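Local coordinates for protein AT-less polyketide synthase (Streptomyces platensis subsp. rosaceus, PDB 4TKT) that probably catalyses decarboxylative condensation of acyl chains as a ketosynthase domain of the isomigrastatin polyketide synthase, at residues F134-Y145 against A210-K221. Numbering follows the deposited sequence.
Sequences FAGAMYSEYQLY and AGGVNLSVHPGK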
loop_
_atom_site.group_PDB
_atom_site.type_symbol
_atom_site.label_atom_id
_atom_site.label_comp_id
_atom_site.label_asym_id
_atom_site.label_seq_id
_atom_site.Cartn_x
_atom_site.Cartn_y
_atom_site.Cartn_z
ATOM N N PHE A 134 0.616 -11.761 4.425
ATOM C CA PHE A 134 0.215 -11.354 5.763
ATOM C C PHE A 134 -0.673 -10.128 5.681
ATOM O O PHE A 134 -0.203 -9.028 5.394
ATOM C CB PHE A 134 1.440 -11.067 6.630
ATOM C CG PHE A 134 2.352 -12.244 6.788
ATOM C CD1 PHE A 134 3.311 -12.528 5.832
ATOM C CD2 PHE A 134 2.245 -13.077 7.890
ATOM C CE1 PHE A 134 4.146 -13.616 5.972
ATOM C CE2 PHE A 134 3.077 -14.166 8.035
ATOM C CZ PHE A 134 4.029 -14.435 7.075
ATOM N N ALA A 135 -1.962 -10.325 5.932
ATOM C CA ALA A 135 -2.934 -9.254 5.787
ATOM C C ALA A 135 -3.512 -8.836 7.131
ATOM O O ALA A 135 -3.727 -9.665 8.009
ATOM C CB ALA A 135 -4.046 -9.685 4.846
ATOM N N GLY A 136 -3.758 -7.542 7.285
ATOM C CA GLY A 136 -4.402 -7.030 8.478
ATOM C C GLY A 136 -5.779 -6.482 8.161
ATOM O O GLY A 136 -5.936 -5.668 7.251
ATOM N N ALA A 137 -6.778 -6.938 8.907
ATOM C CA ALA A 137 -8.144 -6.449 8.756
ATOM C C ALA A 137 -8.911 -6.696 10.045
ATOM O O ALA A 137 -8.556 -7.587 10.812
ATOM C CB ALA A 137 -8.828 -7.122 7.586
HETATM N N MSE A 138 -9.963 -5.918 10.286
HETATM C CA MSE A 138 -10.697 -6.047 11.539
HETATM C C MSE A 138 -12.221 -6.071 11.390
HETATM O O MSE A 138 -12.923 -6.436 12.331
HETATM C CB MSE A 138 -10.302 -4.918 12.492
HETATM C CG MSE A 138 -10.638 -3.518 12.003
HETATM SE SE MSE A 138 -10.225 -2.139 13.335
HETATM C CE MSE A 138 -11.510 -2.632 14.713
ATOM N N TYR A 139 -12.734 -5.693 10.224
ATOM C CA TYR A 139 -14.183 -5.655 10.019
ATOM C C TYR A 139 -14.665 -6.682 9.005
ATOM O O TYR A 139 -14.033 -6.891 7.973
ATOM C CB TYR A 139 -14.632 -4.265 9.560
ATOM C CG TYR A 139 -14.503 -3.186 10.606
ATOM C CD1 TYR A 139 -15.331 -3.171 11.721
ATOM C CD2 TYR A 139 -13.567 -2.168 10.469
ATOM C CE1 TYR A 139 -15.221 -2.181 12.681
ATOM C CE2 TYR A 139 -13.448 -1.172 11.422
ATOM C CZ TYR A 139 -14.280 -1.184 12.527
ATOM O OH TYR A 139 -14.169 -0.200 13.481
ATOM N N SER A 140 -15.797 -7.310 9.310
ATOM C CA SER A 140 -16.491 -8.174 8.359
ATOM C C SER A 140 -17.928 -7.709 8.202
ATOM O O SER A 140 -18.859 -8.402 8.608
ATOM C CB SER A 140 -16.460 -9.631 8.813
ATOM O OG SER A 140 -15.149 -10.154 8.743
ATOM N N GLU A 141 -18.102 -6.533 7.608
ATOM C CA GLU A 141 -19.403 -5.875 7.567
ATOM C C GLU A 141 -20.291 -6.283 6.395
ATOM O O GLU A 141 -21.515 -6.258 6.521
ATOM C CB GLU A 141 -19.213 -4.363 7.539
ATOM C CG GLU A 141 -18.678 -3.787 8.830
ATOM C CD GLU A 141 -18.642 -2.275 8.806
ATOM O OE1 GLU A 141 -18.144 -1.705 7.806
ATOM O OE2 GLU A 141 -19.124 -1.658 9.780
ATOM N N TYR A 142 -19.683 -6.636 5.263
ATOM C CA TYR A 142 -20.433 -7.017 4.063
ATOM C C TYR A 142 -21.439 -8.114 4.404
ATOM O O TYR A 142 -22.593 -8.083 3.979
ATOM C CB TYR A 142 -19.472 -7.482 2.968
ATOM C CG TYR A 142 -20.011 -7.381 1.559
ATOM C CD1 TYR A 142 -20.506 -6.181 1.067
ATOM C CD2 TYR A 142 -19.993 -8.477 0.710
ATOM C CE1 TYR A 142 -20.988 -6.084 -0.225
ATOM C CE2 TYR A 142 -20.473 -8.391 -0.582
ATOM C CZ TYR A 142 -20.968 -7.192 -1.047
ATOM O OH TYR A 142 -21.445 -7.103 -2.335
ATOM N N GLN A 143 -20.966 -9.066 5.196
ATOM C CA GLN A 143 -21.767 -10.122 5.805
ATOM C C GLN A 143 -23.143 -9.671 6.319
ATOM O O GLN A 143 -24.137 -10.386 6.172
ATOM C CB GLN A 143 -20.958 -10.715 6.957
ATOM C CG GLN A 143 -21.367 -12.086 7.416
ATOM C CD GLN A 143 -20.471 -12.580 8.528
ATOM O OE1 GLN A 143 -19.668 -11.818 9.070
ATOM N NE2 GLN A 143 -20.593 -13.857 8.872
ATOM N N LEU A 144 -23.193 -8.487 6.922
ATOM C CA LEU A 144 -24.412 -7.986 7.552
ATOM C C LEU A 144 -25.533 -7.741 6.550
ATOM O O LEU A 144 -26.712 -7.889 6.874
ATOM C CB LEU A 144 -24.115 -6.698 8.320
ATOM C CG LEU A 144 -23.083 -6.834 9.439
ATOM C CD1 LEU A 144 -22.644 -5.472 9.933
ATOM C CD2 LEU A 144 -23.658 -7.654 10.577
ATOM N N TYR A 145 -25.164 -7.360 5.333
ATOM C CA TYR A 145 -26.149 -7.097 4.293
ATOM C C TYR A 145 -26.942 -8.357 3.968
ATOM O O TYR A 145 -28.163 -8.308 3.814
ATOM C CB TYR A 145 -25.469 -6.549 3.038
ATOM C CG TYR A 145 -25.152 -5.075 3.128
ATOM C CD1 TYR A 145 -26.127 -4.160 3.503
ATOM C CD2 TYR A 145 -23.879 -4.599 2.860
ATOM C CE1 TYR A 145 -25.845 -2.810 3.594
ATOM C CE2 TYR A 145 -23.588 -3.251 2.950
ATOM C CZ TYR A 145 -24.574 -2.362 3.318
ATOM O OH TYR A 145 -24.289 -1.020 3.408
ATOM N N ALA A 210 2.978 -8.017 2.689
ATOM C CA ALA A 210 2.364 -7.577 3.935
ATOM C C ALA A 210 1.577 -6.296 3.717
ATOM O O ALA A 210 2.050 -5.377 3.053
ATOM C CB ALA A 210 3.416 -7.375 5.010
ATOM N N GLY A 211 0.373 -6.239 4.274
ATOM C CA GLY A 211 -0.456 -5.060 4.129
ATOM C C GLY A 211 -1.729 -5.119 4.944
ATOM O O GLY A 211 -1.954 -6.061 5.705
ATOM N N GLY A 212 -2.564 -4.099 4.780
ATOM C CA GLY A 212 -3.822 -4.010 5.493
ATOM C C GLY A 212 -4.932 -3.478 4.609
ATOM O O GLY A 212 -4.681 -2.813 3.605
ATOM N N VAL A 213 -6.168 -3.778 4.982
ATOM C CA VAL A 213 -7.324 -3.307 4.239
ATOM C C VAL A 213 -8.439 -2.920 5.203
ATOM O O VAL A 213 -8.683 -3.606 6.198
ATOM C CB VAL A 213 -7.828 -4.375 3.239
ATOM C CG1 VAL A 213 -8.065 -5.705 3.940
ATOM C CG2 VAL A 213 -9.088 -3.902 2.527
ATOM N N ASN A 214 -9.099 -1.805 4.919
ATOM C CA ASN A 214 -10.213 -1.363 5.738
ATOM C C ASN A 214 -11.225 -0.565 4.932
ATOM O O ASN A 214 -10.885 0.453 4.331
ATOM C CB ASN A 214 -9.704 -0.529 6.911
ATOM C CG ASN A 214 -10.811 -0.131 7.861
ATOM O OD1 ASN A 214 -11.262 -0.934 8.673
ATOM N ND2 ASN A 214 -11.255 1.116 7.765
ATOM N N LEU A 215 -12.470 -1.032 4.922
ATOM C CA LEU A 215 -13.533 -0.353 4.192
ATOM C C LEU A 215 -14.710 -0.021 5.100
ATOM O O LEU A 215 -14.920 -0.671 6.126
ATOM C CB LEU A 215 -14.007 -1.210 3.015
ATOM C CG LEU A 215 -12.951 -1.553 1.961
ATOM C CD1 LEU A 215 -13.549 -2.397 0.844
ATOM C CD2 LEU A 215 -12.313 -0.287 1.401
ATOM N N SER A 216 -15.473 0.997 4.718
ATOM C CA SER A 216 -16.676 1.370 5.451
ATOM C C SER A 216 -17.902 1.118 4.586
ATOM O O SER A 216 -18.438 2.039 3.972
ATOM C CB SER A 216 -16.619 2.838 5.883
ATOM O OG SER A 216 -15.519 3.080 6.744
ATOM N N VAL A 217 -18.349 -0.132 4.546
ATOM C CA VAL A 217 -19.392 -0.536 3.610
ATOM C C VAL A 217 -20.783 -0.574 4.239
ATOM O O VAL A 217 -21.780 -0.767 3.544
ATOM C CB VAL A 217 -19.082 -1.920 3.013
ATOM C CG1 VAL A 217 -17.640 -1.973 2.526
ATOM C CG2 VAL A 217 -19.321 -2.997 4.043
ATOM N N HIS A 218 -20.849 -0.381 5.551
ATOM C CA HIS A 218 -22.096 -0.545 6.289
ATOM C C HIS A 218 -22.261 0.565 7.335
ATOM O O HIS A 218 -21.283 1.004 7.938
ATOM C CB HIS A 218 -22.122 -1.927 6.945
ATOM C CG HIS A 218 -23.473 -2.353 7.426
ATOM N ND1 HIS A 218 -23.918 -2.110 8.707
ATOM C CD2 HIS A 218 -24.472 -3.019 6.801
ATOM C CE1 HIS A 218 -25.135 -2.604 8.850
ATOM N NE2 HIS A 218 -25.494 -3.160 7.708
ATOM N N PRO A 219 -23.501 1.032 7.545
ATOM C CA PRO A 219 -23.737 2.118 8.505
ATOM C C PRO A 219 -23.491 1.717 9.962
ATOM O O PRO A 219 -23.333 2.592 10.816
ATOM C CB PRO A 219 -25.213 2.469 8.280
ATOM C CG PRO A 219 -25.809 1.243 7.676
ATOM C CD PRO A 219 -24.730 0.655 6.825
ATOM N N GLY A 220 -23.452 0.416 10.235
ATOM C CA GLY A 220 -23.275 -0.089 11.585
ATOM C C GLY A 220 -22.083 0.493 12.320
ATOM O O GLY A 220 -22.178 0.832 13.501
ATOM N N LYS A 221 -20.960 0.613 11.617
ATOM C CA LYS A 221 -19.742 1.161 12.201
ATOM C C LYS A 221 -19.973 2.565 12.747
ATOM O O LYS A 221 -19.418 2.942 13.777
ATOM C CB LYS A 221 -18.618 1.186 11.169
ATOM C CG LYS A 221 -17.309 1.753 11.690
ATOM C CD LYS A 221 -16.338 2.057 10.558
ATOM C CE LYS A 221 -15.952 0.803 9.793
ATOM N NZ LYS A 221 -14.958 1.094 8.722
HETATM O O HOH W 1 -11.465 -4.099 8.085
HETATM O O HOH W 2 -16.308 -3.253 6.238
#
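Y145 and H218 meet edge to face: CD2 of the imidazole sits over the phenol ring, planes at 61°. Y145 OH donates to V217 O at 2.5 Å, in the carbonyl plane. L144 CD1 lies over one face of the H218 ring, and P219 CD covers the opposite face. H218 CG is anti to the backbone N (chi1 -165°), which sets the imidazole between L144 and P219 and turns its edge to Y145. H218 ND1 accepts the capping bond from G220 N, and NE2 bonds to E148. With both nitrogens engaged, the ring is probably held against flipping. An alanine at Y145 would probably leave V217 O without this donor and uncover the edge of H218.

K221 CE packs over the face of Y139, 3.8 Å from the centroid. NZ makes an off-centre cation-pi contact there and donates to L215 O and S216 OG. Y139 OH bonds to E363. Water 2 bridges E141 OE1 and L215 O.

Parallel strands 129-136 and 208-214 of the thiolase-type ketosynthase core lead here. Past the strands, polar groups and rings join both loops and the helices that follow them. The nearby E141 carboxylate probably helps stabilise the K221 charge.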